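Local coordinates for protein probable transcriptional regulator (Pseudomonas aeruginosa, PDB 2ESN) that probably binds DNA through a LysR-type helix-turn-helix domain and regulates transcription in response to a small molecule held by its periplasmic-binding-protein-like effector domain, at residues R92-P96 with G97-R101; N121-Q124 with H125-P128. All blocks are in the same frame, centred on the assembly; numbering follows the deposited sequence.

Interaction 1 (R92-P96 with G97-R101); sequences RPFVP and GQSQR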
loop_
_atom_site.group_PDB
_atom_site.type_symbol
_atom_site.label_atom_id
_atom_site.label_comp_id
_atom_site.label_asym_id
_atom_site.label_seq_id
_atom_site.Cartn_x
_atom_site.Cartn_y
_atom_site.Cartn_z
ATOM N N ARG C 92 12.273 20.475 18.926
ATOM C CA ARG C 92 12.433 21.968 18.877
ATOM C C ARG C 92 11.356 22.631 19.746
ATOM O O ARG C 92 10.180 22.307 19.612
ATOM C CB ARG C 92 12.364 22.480 17.451
ATOM C CG ARG C 92 12.772 23.963 17.333
ATOM C CD ARG C 92 12.467 24.509 15.939
ATOM N NE ARG C 92 13.324 23.918 14.918
ATOM C CZ ARG C 92 14.621 24.206 14.759
ATOM N NH1 ARG C 92 15.235 25.081 15.569
ATOM N NH2 ARG C 92 15.308 23.596 13.792
ATOM N N PRO C 93 11.759 23.479 20.715
ATOM C CA PRO C 93 10.750 24.208 21.534
ATOM C C PRO C 93 9.839 25.048 20.617
ATOM O O PRO C 93 10.342 25.693 19.690
ATOM C CB PRO C 93 11.601 25.140 22.403
ATOM C CG PRO C 93 12.920 24.404 22.555
ATOM C CD PRO C 93 13.138 23.804 21.136
ATOM N N PHE C 94 8.533 24.981 20.807
ATOM C CA PHE C 94 7.656 25.700 19.860
ATOM C C PHE C 94 7.484 27.205 20.127
ATOM O O PHE C 94 6.880 27.577 21.107
ATOM C CB PHE C 94 6.288 25.009 19.743
ATOM C CG PHE C 94 5.412 25.597 18.685
ATOM C CD1 PHE C 94 5.753 25.491 17.342
ATOM C CD2 PHE C 94 4.263 26.302 19.033
ATOM C CE1 PHE C 94 4.944 26.065 16.371
ATOM C CE2 PHE C 94 3.476 26.864 18.072
ATOM C CZ PHE C 94 3.794 26.759 16.744
ATOM N N VAL C 95 7.995 28.075 19.253
ATOM C CA VAL C 95 7.662 29.514 19.399
ATOM C C VAL C 95 6.929 30.121 18.201
ATOM O O VAL C 95 7.516 30.287 17.112
ATOM C CB VAL C 95 8.856 30.390 19.892
ATOM C CG1 VAL C 95 9.646 29.618 20.987
ATOM C CG2 VAL C 95 9.777 30.811 18.747
ATOM N N PRO C 96 5.631 30.445 18.396
ATOM C CA PRO C 96 4.791 30.879 17.252
ATOM C C PRO C 96 5.455 31.937 16.349
ATOM O O PRO C 96 5.536 31.771 15.086
ATOM C CB PRO C 96 3.531 31.411 17.921
ATOM C CG PRO C 96 3.471 30.823 19.304
ATOM C CD PRO C 96 4.868 30.356 19.670
ATOM N N GLY C 97 5.961 32.995 17.001
ATOM C CA GLY C 97 6.462 34.136 16.320
ATOM C C GLY C 97 7.619 33.836 15.464
ATOM O O GLY C 97 7.911 34.591 14.539
ATOM N N GLN C 98 8.304 32.726 15.746
ATOM C CA GLN C 98 9.545 32.411 15.007
ATOM C C GLN C 98 9.512 31.049 14.250
ATOM O O GLN C 98 10.255 30.868 13.282
ATOM C CB GLN C 98 10.744 32.435 15.984
ATOM C CG GLN C 98 10.791 33.666 16.927
ATOM C CD GLN C 98 11.083 35.004 16.183
ATOM O OE1 GLN C 98 11.713 35.020 15.111
ATOM N NE2 GLN C 98 10.636 36.148 16.790
ATOM N N SER C 99 8.606 30.164 14.661
ATOM C CA SER C 99 8.421 28.823 14.060
ATOM C C SER C 99 8.284 28.831 12.577
ATOM O O SER C 99 7.728 29.775 11.975
ATOM C CB SER C 99 7.193 28.101 14.636
ATOM O OG SER C 99 6.997 26.832 14.031
ATOM N N GLN C 100 8.796 27.751 11.991
ATOM C CA GLN C 100 8.837 27.586 10.528
ATOM C C GLN C 100 8.124 26.298 10.129
ATOM O O GLN C 100 8.245 25.841 8.994
ATOM C CB GLN C 100 10.264 27.513 9.998
ATOM C CG GLN C 100 11.150 28.719 10.300
ATOM C CD GLN C 100 10.665 29.986 9.610
ATOM O OE1 GLN C 100 10.576 29.986 8.369
ATOM N NE2 GLN C 100 10.388 30.985 10.317
ATOM N N ARG C 101 7.405 25.712 11.080
ATOM C CA ARG C 101 6.744 24.464 10.781
ATOM C C ARG C 101 5.540 24.550 9.839
ATOM O O ARG C 101 4.965 25.647 9.600
ATOM C CB ARG C 101 6.442 23.656 12.019
ATOM C CG ARG C 101 5.438 24.155 12.901
ATOM C CD ARG C 101 5.295 23.116 13.972
ATOM N NE ARG C 101 4.428 22.049 13.482
ATOM C CZ ARG C 101 4.493 20.784 13.859
ATOM N NH1 ARG C 101 5.435 20.400 14.724
ATOM N NH2 ARG C 101 3.637 19.917 13.324
#
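F94 brings the CE1 corner of its ring to S99, with OG 3.2 Å from CE1, and R101 adds its CD at 3.8 Å from the same CE1. Both approach the ring obliquely. The ring gets there because CG stands anti to the F94 backbone N (chi1 -173°), which turns it toward the returning chain. The reversal itself is fastened at V95 O, which accepts two backbone N-H groups: S99 N at 2.7 Å, nearly in line with the carbonyl, and Q98 N at 2.9 Å, well above the carbonyl plane. The CG2 methyl of V95 passes obliquely against the Q98 side chain, 3.3 Å from its CB. S99 OG then accepts from R101 N at 3.2 Å, almost straight at 173°, which makes an ST turn and fixes the hydroxyl beside the phenylalanine. Beyond its aliphatic part, R101 forms a salt bridge with D152 and a cation-pi contact with F103. This surface turn lies in the loop between helix 68-87 and strand 102-107, with F94 and R101 resting on A293, and P96 on W296, of helix 293-303.

Interaction 2 (N121-Q124 with H125-P128); sequences NRLQ and HSAP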
loop_
_atom_site.group_PDB
_atom_site.type_symbol
_atom_site.label_atom_id
_atom_site.label_comp_id
_atom_site.label_asym_id
_atom_site.label_seq_id
_atom_site.Cartn_x
_atom_site.Cartn_y
_atom_site.Cartn_z
ATOM N N ASN C 121 -5.522 35.059 7.985
ATOM C CA ASN C 121 -5.596 36.483 8.198
ATOM C C ASN C 121 -4.814 36.854 9.479
ATOM O O ASN C 121 -4.156 37.879 9.499
ATOM C CB ASN C 121 -7.067 36.931 8.370
ATOM C CG ASN C 121 -7.146 38.425 8.592
ATOM O OD1 ASN C 121 -6.829 39.230 7.680
ATOM N ND2 ASN C 121 -7.297 38.788 9.808
ATOM N N ARG C 122 -4.990 36.061 10.544
ATOM C CA ARG C 122 -4.289 36.240 11.782
ATOM C C ARG C 122 -2.817 35.741 11.657
ATOM O O ARG C 122 -1.861 36.486 11.920
ATOM C CB ARG C 122 -5.019 35.474 12.907
ATOM C CG ARG C 122 -4.284 35.557 14.252
ATOM C CD ARG C 122 -4.777 34.479 15.236
ATOM N NE ARG C 122 -6.177 34.706 15.604
ATOM C CZ ARG C 122 -6.852 33.916 16.438
ATOM N NH1 ARG C 122 -6.256 32.835 16.953
ATOM N NH2 ARG C 122 -8.124 34.188 16.726
ATOM N N LEU C 123 -2.641 34.466 11.286
ATOM C CA LEU C 123 -1.297 33.825 11.293
ATOM C C LEU C 123 -0.245 34.469 10.438
ATOM O O LEU C 123 0.980 34.458 10.799
ATOM C CB LEU C 123 -1.384 32.305 11.043
ATOM C CG LEU C 123 -2.195 31.480 12.072
ATOM C CD1 LEU C 123 -1.913 29.949 11.901
ATOM C CD2 LEU C 123 -1.961 31.871 13.525
ATOM N N GLN C 124 -0.650 35.060 9.314
ATOM C CA GLN C 124 0.306 35.843 8.519
ATOM C C GLN C 124 1.054 36.929 9.366
ATOM O O GLN C 124 2.156 37.298 9.045
ATOM C CB GLN C 124 -0.346 36.505 7.274
ATOM C CG GLN C 124 -1.262 37.635 7.668
ATOM C CD GLN C 124 -2.025 38.249 6.543
ATOM O OE1 GLN C 124 -1.609 38.270 5.395
ATOM N NE2 GLN C 124 -3.227 38.707 6.877
ATOM N N HIS C 125 0.435 37.413 10.429
ATOM C CA HIS C 125 1.013 38.455 11.291
ATOM C C HIS C 125 1.627 37.802 12.497
ATOM O O HIS C 125 2.742 38.101 12.830
ATOM C CB HIS C 125 -0.071 39.481 11.766
ATOM C CG HIS C 125 -0.678 40.284 10.645
ATOM N ND1 HIS C 125 0.076 41.105 9.834
ATOM C CD2 HIS C 125 -1.932 40.291 10.126
ATOM C CE1 HIS C 125 -0.706 41.649 8.906
ATOM N NE2 HIS C 125 -1.927 41.167 9.067
ATOM N N SER C 126 0.857 36.960 13.185
ATOM C CA SER C 126 1.282 36.425 14.470
ATOM C C SER C 126 2.320 35.263 14.405
ATOM O O SER C 126 2.977 34.969 15.408
ATOM C CB SER C 126 0.070 35.973 15.290
ATOM O OG SER C 126 -0.505 34.781 14.761
ATOM N N ALA C 127 2.416 34.590 13.260
ATOM C CA ALA C 127 3.249 33.411 13.113
ATOM C C ALA C 127 3.692 33.401 11.700
ATOM O O ALA C 127 3.325 32.522 10.930
ATOM C CB ALA C 127 2.483 32.152 13.487
ATOM N N PRO C 128 4.479 34.424 11.316
ATOM C CA PRO C 128 4.757 34.646 9.894
ATOM C C PRO C 128 5.604 33.594 9.182
ATOM O O PRO C 128 5.730 33.640 7.962
ATOM C CB PRO C 128 5.425 36.022 9.868
ATOM C CG PRO C 128 5.779 36.354 11.290
ATOM C CD PRO C 128 5.103 35.430 12.209
#
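R122 O is gripped by two backbone N-H groups, S126 N at 3.0 Å and H125 N at 2.9 Å. They mark the C-terminal end of helix 109-126, the helix of a beta-alpha-beta unit in the LysR effector-binding domain. The bond from S126 is the ordinary helical one and nearly straight (170°), whereas H125 N, only three residues on, makes a second, 3-10-type bond to the same oxygen from above the carbonyl plane. One residue on, A127 N still bonds to L123 O at 2.9 Å, although A127 is the first residue to leave helical angles, and P128 CB comes to 3.6 Å from Q124 O.

The Q124 chain runs alongside H125 in the same direction, at the place where the third subunit meets this helix end. The CG methylene of Q124 sits over one face of the imidazole, 3.9 Å from its centroid, in a CH-pi contact, while the amide plane is turned 45° from the ring. A chi1 of 71° places Q124 CG there, and the extended chain beyond it carries NE2 back along the helix to N121 O, a 2.9 Å hydrogen bond. The other end of the amide, OE1, accepts from the backbone N of D247 of the third subunit, so the group is held from both ends and its rotation is fixed.

The inner side faces helix 293-303: L123 packs on W296, M297 and Q300, A127 also meets W296, and R122 NH1 bonds to Q300 OE1. The S126 hydroxyl fits in beside this packing, its OG 3.5 Å from the L123 methyl CD2.

Interaction 1 comes first along the chain, in the loop that leads from helix 68-87 into strand 102-107; interaction 2 follows at the far end of helix 109-126, just before strand 131-136. The two therefore lie near the start and the end of the same strand-helix passage, yet fold back to within 13 Å between centres. They touch directly, with P96 O 3.5 Å from A127 CB. Helix 293-303 backs both, and its W296 meets F94 and P96 as well as L123 and A127. The loop leading into strand 102-107 is thus packed against helices 109-126 and 293-303. R92 of that loop packs on P5 of the second subunit, and interaction 2 reaches the third.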